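Local atomic coordinates of vascular protein tyrosine phosphatase 1 (PDB entry 3I36), a protein that probably removes phosphate from phosphotyrosine in proteins, through the catalytic domain of a receptor-type protein tyrosine phosphatase, the part of the membrane protein modelled here. Residues Y138-L143 against E155-S160; M173-V178 against I184-V189. All coordinates share one frame; numbering follows the deposited sequence.

Contact 1: Y138-L143 against E155-S160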
ATOM      1  N   TYR A 138      10.868  -2.000  -7.235  1.00  7.84           N
ATOM      2  CA  TYR A 138      10.843  -3.070  -8.228  1.00 11.58           C
ATOM      3  C   TYR A 138       9.444  -3.671  -8.295  1.00  9.54           C
ATOM      4  O   TYR A 138       9.099  -4.375  -9.232  1.00 12.01           O
ATOM      5  CB  TYR A 138      11.805  -4.175  -7.836  1.00 12.69           C
ATOM      6  CG  TYR A 138      13.233  -3.926  -8.248  1.00 13.94           C
ATOM      7  CD1 TYR A 138      13.964  -2.897  -7.691  1.00 13.45           C
ATOM      8  CD2 TYR A 138      13.845  -4.735  -9.180  1.00 13.98           C
ATOM      9  CE1 TYR A 138      15.292  -2.677  -8.066  1.00 17.54           C
ATOM     10  CE2 TYR A 138      15.154  -4.530  -9.562  1.00 15.61           C
ATOM     11  CZ  TYR A 138      15.874  -3.507  -9.002  1.00 16.49           C
ATOM     12  OH  TYR A 138      17.180  -3.318  -9.389  1.00 19.24           O
ATOM     13  N   ALA A 139       8.644  -3.407  -7.267  1.00 14.09           N
ATOM     14  CA  ALA A 139       7.302  -3.968  -7.208  1.00 15.81           C
ATOM     15  C   ALA A 139       6.285  -2.891  -6.886  1.00 11.69           C
ATOM     16  O   ALA A 139       6.456  -2.116  -5.950  1.00 14.11           O
ATOM     17  CB  ALA A 139       7.223  -5.090  -6.168  1.00 14.69           C
ATOM     18  N   ILE A 140       5.215  -2.864  -7.662  1.00 11.66           N
ATOM     19  CA  ILE A 140       4.114  -1.974  -7.356  1.00  8.75           C
ATOM     20  C   ILE A 140       2.934  -2.861  -7.087  1.00 14.25           C
ATOM     21  O   ILE A 140       2.671  -3.793  -7.837  1.00 12.21           O
ATOM     22  CB  ILE A 140       3.770  -1.059  -8.538  1.00 10.90           C
ATOM     23  CG1 ILE A 140       4.855   0.016  -8.701  1.00 12.59           C
ATOM     24  CG2 ILE A 140       2.396  -0.415  -8.333  1.00 12.00           C
ATOM     25  CD1 ILE A 140       4.648   0.888  -9.948  1.00 12.03           C
ATOM     26  N   VAL A 141       2.222  -2.565  -6.011  1.00  9.49           N
ATOM     27  CA  VAL A 141       0.989  -3.261  -5.733  1.00  7.99           C
ATOM     28  C   VAL A 141      -0.109  -2.247  -5.887  1.00  7.57           C
ATOM     29  O   VAL A 141      -0.146  -1.247  -5.172  1.00 10.63           O
ATOM     30  CB  VAL A 141       0.974  -3.820  -4.315  1.00 10.65           C
ATOM     31  CG1 VAL A 141      -0.386  -4.457  -4.011  1.00 11.88           C
ATOM     32  CG2 VAL A 141       2.082  -4.842  -4.160  1.00 13.54           C
ATOM     33  N   MET A 142      -0.999  -2.505  -6.830  1.00 11.26           N
ATOM     34  CA  MET A 142      -2.063  -1.582  -7.135  1.00 12.45           C
ATOM     35  C   MET A 142      -3.370  -2.228  -6.746  1.00 13.34           C
ATOM     36  O   MET A 142      -3.702  -3.318  -7.222  1.00 14.04           O
ATOM     37  CB  MET A 142      -2.071  -1.276  -8.620  1.00 13.81           C
ATOM     38  CG  MET A 142      -3.259  -0.462  -9.033  1.00  9.95           C
ATOM     39  SD  MET A 142      -3.051   0.166 -10.703  1.00 13.45           S
ATOM     40  CE  MET A 142      -4.591   1.077 -10.865  1.00 14.44           C
ATOM     41  N   LEU A 143      -4.118  -1.560  -5.882  1.00 11.18           N
ATOM     42  CA  LEU A 143      -5.267  -2.212  -5.269  1.00 11.09           C
ATOM     43  C   LEU A 143      -6.557  -1.536  -5.639  1.00 16.28           C
ATOM     44  O   LEU A 143      -7.502  -1.487  -4.855  1.00 18.55           O
ATOM     45  CB  LEU A 143      -5.107  -2.240  -3.754  1.00  8.43           C
ATOM     46  CG  LEU A 143      -3.858  -2.990  -3.291  1.00 14.92           C
ATOM     47  CD1 LEU A 143      -3.497  -2.578  -1.880  1.00 12.23           C
ATOM     48  CD2 LEU A 143      -4.086  -4.493  -3.382  1.00 15.39           C
ATOM     49  N   GLU A 155      -4.877   7.247 -12.210  1.00 12.65           N
ATOM     50  CA  GLU A 155      -4.503   7.327 -13.614  1.00 16.97           C
ATOM     51  C   GLU A 155      -3.940   5.992 -14.063  1.00 14.90           C
ATOM     52  O   GLU A 155      -3.367   5.263 -13.271  1.00 14.94           O
ATOM     53  CB  GLU A 155      -3.477   8.436 -13.862  1.00 17.48           C
ATOM     54  CG  GLU A 155      -4.079   9.810 -13.706  1.00 20.01           C
ATOM     55  CD  GLU A 155      -5.287   9.984 -14.600  1.00 22.08           C
ATOM     56  OE1 GLU A 155      -5.124   9.875 -15.829  1.00 19.98           O
ATOM     57  OE2 GLU A 155      -6.397  10.216 -14.075  1.00 24.98           O
ATOM     58  N   GLU A 156      -4.117   5.669 -15.338  1.00 16.42           N
ATOM     59  CA  GLU A 156      -3.432   4.517 -15.883  1.00 14.92           C
ATOM     60  C   GLU A 156      -2.016   4.984 -16.141  1.00 12.29           C
ATOM     61  O   GLU A 156      -1.693   5.495 -17.222  1.00 15.06           O
ATOM     62  CB  GLU A 156      -4.093   4.034 -17.162  1.00 15.87           C
ATOM     63  CG  GLU A 156      -3.349   2.865 -17.788  1.00 19.55           C
ATOM     64  CD  GLU A 156      -4.221   2.078 -18.732  1.00 28.80           C
ATOM     65  OE1 GLU A 156      -3.703   1.163 -19.393  1.00 28.26           O
ATOM     66  OE2 GLU A 156      -5.430   2.371 -18.803  1.00 33.79           O
ATOM     67  N   TYR A 157      -1.179   4.838 -15.128  1.00 14.42           N
ATOM     68  CA  TYR A 157       0.120   5.499 -15.116  1.00 16.13           C
ATOM     69  C   TYR A 157       1.179   4.646 -15.761  1.00 13.74           C
ATOM     70  O   TYR A 157       2.336   5.039 -15.820  1.00 15.01           O
ATOM     71  CB  TYR A 157       0.542   5.791 -13.682  1.00 13.98           C
ATOM     72  CG  TYR A 157       0.527   4.565 -12.809  1.00 13.40           C
ATOM     73  CD1 TYR A 157       1.584   3.663 -12.817  1.00 10.40           C
ATOM     74  CD2 TYR A 157      -0.570   4.291 -11.999  1.00 13.80           C
ATOM     75  CE1 TYR A 157       1.551   2.521 -12.009  1.00 13.39           C
ATOM     76  CE2 TYR A 157      -0.609   3.176 -11.193  1.00 13.03           C
ATOM     77  CZ  TYR A 157       0.455   2.295 -11.202  1.00 13.19           C
ATOM     78  OH  TYR A 157       0.398   1.188 -10.398  1.00 14.11           O
ATOM     79  N   TRP A 158       0.784   3.469 -16.220  1.00 14.47           N
ATOM     80  CA  TRP A 158       1.746   2.534 -16.778  1.00 16.55           C
ATOM     81  C   TRP A 158       1.531   2.385 -18.273  1.00 18.43           C
ATOM     82  O   TRP A 158       0.405   2.538 -18.762  1.00 19.62           O
ATOM     83  CB  TRP A 158       1.622   1.178 -16.091  1.00 11.02           C
ATOM     84  CG  TRP A 158       0.306   0.515 -16.318  1.00 14.16           C
ATOM     85  CD1 TRP A 158      -0.002  -0.379 -17.300  1.00 17.24           C
ATOM     86  CD2 TRP A 158      -0.889   0.688 -15.543  1.00 15.59           C
ATOM     87  NE1 TRP A 158      -1.311  -0.780 -17.179  1.00 17.61           N
ATOM     88  CE2 TRP A 158      -1.878  -0.134 -16.112  1.00 15.90           C
ATOM     89  CE3 TRP A 158      -1.215   1.464 -14.421  1.00 13.82           C
ATOM     90  CZ2 TRP A 158      -3.175  -0.203 -15.603  1.00 18.80           C
ATOM     91  CZ3 TRP A 158      -2.496   1.386 -13.909  1.00 17.37           C
ATOM     92  CH2 TRP A 158      -3.462   0.561 -14.499  1.00 16.32           C
ATOM     93  N   PRO A 159       2.608   2.075 -19.004  1.00 15.76           N
ATOM     94  CA  PRO A 159       2.499   1.959 -20.460  1.00 24.91           C
ATOM     95  C   PRO A 159       2.095   0.559 -20.882  1.00 21.72           C
ATOM     96  O   PRO A 159       2.064  -0.368 -20.069  1.00 23.12           O
ATOM     97  CB  PRO A 159       3.927   2.235 -20.935  1.00 24.33           C
ATOM     98  CG  PRO A 159       4.792   1.761 -19.796  1.00 21.52           C
ATOM     99  CD  PRO A 159       3.994   1.914 -18.526  1.00 15.57           C
ATOM    100  N   SER A 160       1.782   0.423 -22.164  1.00 28.35           N
ATOM    101  CA  SER A 160       1.679  -0.877 -22.805  1.00 31.07           C
ATOM    102  C   SER A 160       3.080  -1.268 -23.252  1.00 32.19           C
ATOM    103  O   SER A 160       4.078  -0.725 -22.759  1.00 28.11           O
ATOM    104  CB  SER A 160       0.773  -0.786 -24.027  1.00 37.06           C
ATOM    105  OG  SER A 160       1.347   0.067 -25.007  1.00 39.60           O
TER

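Contact 2: M173-V178 against I184-V189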
ATOM      1  N   MET A 173       6.183  -1.881 -21.047  1.00 15.86           N
ATOM      2  CA  MET A 173       5.654  -3.111 -20.517  1.00 16.80           C
ATOM      3  C   MET A 173       6.235  -4.283 -21.303  1.00 22.12           C
ATOM      4  O   MET A 173       6.240  -4.268 -22.528  1.00 22.01           O
ATOM      5  CB  MET A 173       4.134  -3.100 -20.602  1.00 16.10           C
ATOM      6  CG  MET A 173       3.518  -4.244 -19.839  1.00 19.42           C
ATOM      7  SD  MET A 173       1.732  -4.203 -19.950  1.00 25.99           S
ATOM      8  CE  MET A 173       1.535  -4.517 -21.697  1.00 35.98           C
ATOM      9  N   THR A 174       6.726  -5.295 -20.601  1.00 19.33           N
ATOM     10  CA  THR A 174       7.330  -6.438 -21.274  1.00 26.26           C
ATOM     11  C   THR A 174       6.413  -7.652 -21.289  1.00 30.39           C
ATOM     12  O   THR A 174       6.528  -8.527 -22.149  1.00 30.24           O
ATOM     13  CB  THR A 174       8.667  -6.810 -20.644  1.00 23.56           C
ATOM     14  OG1 THR A 174       8.468  -7.132 -19.258  1.00 21.76           O
ATOM     15  CG2 THR A 174       9.637  -5.637 -20.778  1.00 25.60           C
ATOM     16  N   SER A 175       5.496  -7.705 -20.338  1.00 24.46           N
ATOM     17  CA  SER A 175       4.492  -8.749 -20.352  1.00 23.26           C
ATOM     18  C   SER A 175       3.340  -8.335 -19.475  1.00 25.26           C
ATOM     19  O   SER A 175       3.478  -7.462 -18.613  1.00 18.24           O
ATOM     20  CB  SER A 175       5.068 -10.092 -19.884  1.00 28.31           C
ATOM     21  OG  SER A 175       5.394 -10.056 -18.509  1.00 30.64           O
ATOM     22  N   GLU A 176       2.196  -8.960 -19.723  1.00 21.39           N
ATOM     23  CA  GLU A 176       0.984  -8.698 -18.976  1.00 24.23           C
ATOM     24  C   GLU A 176       0.192  -9.989 -18.942  1.00 31.19           C
ATOM     25  O   GLU A 176      -0.106 -10.570 -19.981  1.00 30.29           O
ATOM     26  CB  GLU A 176       0.160  -7.618 -19.660  1.00 30.04           C
ATOM     27  CG  GLU A 176      -1.182  -7.378 -18.998  1.00 31.72           C
ATOM     28  CD  GLU A 176      -1.978  -6.306 -19.697  1.00 39.84           C
ATOM     29  OE1 GLU A 176      -2.410  -6.541 -20.848  1.00 47.24           O
ATOM     30  OE2 GLU A 176      -2.174  -5.227 -19.100  1.00 32.04           O
ATOM     31  N   VAL A 177      -0.111 -10.455 -17.742  1.00 23.86           N
ATOM     32  CA  VAL A 177      -0.943 -11.623 -17.579  1.00 23.67           C
ATOM     33  C   VAL A 177      -2.194 -11.203 -16.840  1.00 20.10           C
ATOM     34  O   VAL A 177      -2.128 -10.700 -15.713  1.00 22.96           O
ATOM     35  CB  VAL A 177      -0.232 -12.700 -16.776  1.00 25.06           C
ATOM     36  CG1 VAL A 177      -1.126 -13.932 -16.639  1.00 30.10           C
ATOM     37  CG2 VAL A 177       1.083 -13.061 -17.446  1.00 27.85           C
ATOM     38  N   VAL A 178      -3.336 -11.393 -17.487  1.00 21.03           N
ATOM     39  CA  VAL A 178      -4.605 -11.035 -16.877  1.00 21.38           C
ATOM     40  C   VAL A 178      -5.314 -12.266 -16.341  1.00 24.12           C
ATOM     41  O   VAL A 178      -5.445 -13.267 -17.032  1.00 24.53           O
ATOM     42  CB  VAL A 178      -5.524 -10.334 -17.873  1.00 26.00           C
ATOM     43  CG1 VAL A 178      -6.843  -9.969 -17.208  1.00 27.43           C
ATOM     44  CG2 VAL A 178      -4.841  -9.103 -18.439  1.00 24.88           C
ATOM     45  N   ILE A 184      -0.985  -9.033 -13.692  1.00 16.13           N
ATOM     46  CA  ILE A 184       0.390  -8.816 -13.345  1.00 19.42           C
ATOM     47  C   ILE A 184       1.092  -8.311 -14.580  1.00 20.53           C
ATOM     48  O   ILE A 184       0.974  -8.896 -15.668  1.00 19.24           O
ATOM     49  CB  ILE A 184       1.040 -10.105 -12.817  1.00 19.91           C
ATOM     50  CG1 ILE A 184       0.333 -10.531 -11.522  1.00 20.11           C
ATOM     51  CG2 ILE A 184       2.524  -9.882 -12.566  1.00 25.19           C
ATOM     52  CD1 ILE A 184       0.748 -11.889 -11.008  1.00 25.82           C
ATOM     53  N   ARG A 185       1.788  -7.194 -14.423  1.00 17.84           N
ATOM     54  CA  ARG A 185       2.453  -6.574 -15.552  1.00 14.58           C
ATOM     55  C   ARG A 185       3.917  -6.439 -15.224  1.00 16.41           C
ATOM     56  O   ARG A 185       4.286  -6.032 -14.125  1.00 16.79           O
ATOM     57  CB  ARG A 185       1.839  -5.210 -15.844  1.00 15.63           C
ATOM     58  CG  ARG A 185       0.323  -5.272 -16.011  1.00 17.80           C
ATOM     59  CD  ARG A 185      -0.228  -3.957 -16.558  1.00 18.55           C
ATOM     60  NE  ARG A 185      -1.667  -4.053 -16.726  1.00 17.49           N
ATOM     61  CZ  ARG A 185      -2.546  -3.759 -15.775  1.00 23.59           C
ATOM     62  NH1 ARG A 185      -2.128  -3.316 -14.595  1.00 16.51           N
ATOM     63  NH2 ARG A 185      -3.845  -3.891 -16.009  1.00 24.11           N
ATOM     64  N   ASP A 186       4.749  -6.803 -16.184  1.00 14.23           N
ATOM     65  CA  ASP A 186       6.164  -6.570 -16.047  1.00 15.58           C
ATOM     66  C   ASP A 186       6.557  -5.432 -16.947  1.00 16.78           C
ATOM     67  O   ASP A 186       6.074  -5.316 -18.080  1.00 17.53           O
ATOM     68  CB  ASP A 186       6.958  -7.821 -16.387  1.00 18.26           C
ATOM     69  CG  ASP A 186       7.003  -8.792 -15.242  1.00 31.76           C
ATOM     70  OD1 ASP A 186       7.081  -8.324 -14.096  1.00 34.17           O
ATOM     71  OD2 ASP A 186       6.962 -10.014 -15.481  1.00 36.36           O
ATOM     72  N   PHE A 187       7.455  -4.603 -16.434  1.00 18.59           N
ATOM     73  CA  PHE A 187       7.997  -3.496 -17.180  1.00 20.23           C
ATOM     74  C   PHE A 187       9.502  -3.490 -17.045  1.00 22.03           C
ATOM     75  O   PHE A 187      10.086  -4.139 -16.172  1.00 15.69           O
ATOM     76  CB  PHE A 187       7.483  -2.175 -16.623  1.00 20.13           C
ATOM     77  CG  PHE A 187       5.998  -2.100 -16.530  1.00 20.38           C
ATOM     78  CD1 PHE A 187       5.255  -1.553 -17.565  1.00 12.44           C
ATOM     79  CD2 PHE A 187       5.340  -2.588 -15.413  1.00 17.39           C
ATOM     80  CE1 PHE A 187       3.878  -1.496 -17.484  1.00 18.41           C
ATOM     81  CE2 PHE A 187       3.954  -2.522 -15.317  1.00 18.80           C
ATOM     82  CZ  PHE A 187       3.223  -1.979 -16.359  1.00 20.13           C
ATOM     83  N   VAL A 188      10.124  -2.750 -17.938  1.00 18.51           N
ATOM     84  CA  VAL A 188      11.492  -2.348 -17.746  1.00 20.72           C
ATOM     85  C   VAL A 188      11.402  -0.872 -17.445  1.00 20.34           C
ATOM     86  O   VAL A 188      10.724  -0.130 -18.149  1.00 17.86           O
ATOM     87  CB  VAL A 188      12.326  -2.563 -19.011  1.00 25.64           C
ATOM     88  CG1 VAL A 188      13.698  -1.957 -18.828  1.00 21.80           C
ATOM     89  CG2 VAL A 188      12.429  -4.047 -19.316  1.00 32.73           C
ATOM     90  N   VAL A 189      12.060  -0.452 -16.377  1.00 17.87           N
ATOM     91  CA  VAL A 189      12.089   0.954 -16.038  1.00 13.93           C
ATOM     92  C   VAL A 189      13.493   1.455 -16.269  1.00 20.14           C
ATOM     93  O   VAL A 189      14.453   0.897 -15.752  1.00 18.78           O
ATOM     94  CB  VAL A 189      11.725   1.189 -14.577  1.00 17.49           C
ATOM     95  CG1 VAL A 189      11.702   2.675 -14.289  1.00 18.55           C
ATOM     96  CG2 VAL A 189      10.380   0.565 -14.288  1.00 18.05           C
TER
HETATM   97  O   HOH W   1      10.430  -6.659 -17.478  1.00 28.66           O
HETATM   98  O   HOH W   2      -4.891  -4.998 -18.456  1.00 31.25           O

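Contact 1: Y138-L143 against E155-S160
Ile140 and Met142, on strand 139-142, reach across to Tyr157 and Trp158 in the irregular loop segment 155-160; the backbones stay well apart, with 10.7 Å between Ile140 CA and Trp158 CA, and side chains bridge the interval. Tyr157 comes at the strand head-on, hydroxyl first: its OH lies 3.3 Å from Ile140 CG2, while Ile140 CD1 rests obliquely by the ring at CE1. Met142 slides past the tyrosine in the opposite sense. With CG anti to the backbone N (chi1 173°) and the chain straight to the methyl, its sulfur is carried into a Met-aromatic contact with both rings. Met142 SD is 3.9 Å from Tyr157 CE2 and 3.5 Å from Trp158 CZ3, oblique to each plane, and CE continues along the CZ3-CH2 side of the indole. Trp158 also lays CE3 over the centre of the Tyr157 ring, 3.5 Å above its plane, which limits how the phenol can turn. The buried hydroxyl is hydrogen-bonded to His243 NE2 and Gln202 NE2. A phenylalanine in place of Tyr157 would probably leave His243 and Gln202 without this shared partner. The ring is thus packed by apolar and sulfur contacts while its hydroxyl holds His243, next to Cys244, probably the phosphocysteine residue, consistent with a second-shell role behind the HCX5R phosphate-binding loop that begins at His243.

Contact 2: M173-V178 against I184-V189
Glu176 and Arg185 form a non-hydrogen-bonded pair of the antiparallel hairpin made by strands 169-178 and 182-191, their side chains lying alongside and pointing the same way. Arg185 can be followed outward. Its CB lies 3.9 Å from Ser175 O; CG runs beside Glu176 CG; CD touches both Glu176 OE2 and Met173 SD. The chain stays extended to NE, which donates to Glu176 OE2 at 2.7 Å in a salt bridge. The carboxylate oxygen lies nearly in the guanidinium plane and uses its anti lone pair, though the two flat groups are turned 64° apart. NH2 hands a hydrogen bond to a water that itself donates to Glu176 OE2, closing a second link, and NH1 bonds Gln202 OE1 and His204 ND1, so the group is gripped at all three nitrogens. On the same face Met173 CB packs 3.5 Å from Phe187 CE1, and the methionine sulfur makes an oblique Met-aromatic contact with that ring.

Thr174 and Ser175 together oppose Asp186 in a classic beta bulge. Asp186 O accepts from Thr174 N at 2.6 Å and more weakly from Ser175 N at 3.3 Å, while Asp186 N donates to Ser175 O. Beyond the bulge, Val177 and Ile184 exchange two backbone hydrogen bonds. On their face the carboxylate of Asp186 turns to a salt bridge with Arg201. A second water joins Thr174 OG1 to Phe187 O, the latter bond weak. Strand 182-191 lies between strand 169-178 and strand 196-205 in the mixed sheet; Phe187 packs on Leu200 and Gln202 of the latter, while from the loop Trp158 touches Arg185 and Pro159 touches Phe187.

In the fold
The two contacts lie in series along the chain, their centres about 9 Å apart, and both reach the mixed sheet of the phosphatase domain. The loop of contact 1 packs against the hairpin of contact 2: Ser160 O is 2.9 Å from Met173 N, a probable hydrogen bond, and Trp158 NE1 lies 3.3 Å from Arg185 NE in a packing contact, not a hydrogen bond. Pro159 O touches Phe187 CE1. Gln202, on strand 196-205, serves both, bonding Tyr157 in one and Arg185 in the other. Contact 1 lies near the probable catalytic cysteine, the Met142 side chain being about 7 Å from that of Cys244, whereas contact 2 sits toward the surface, away from the catalytic and substrate-binding residues.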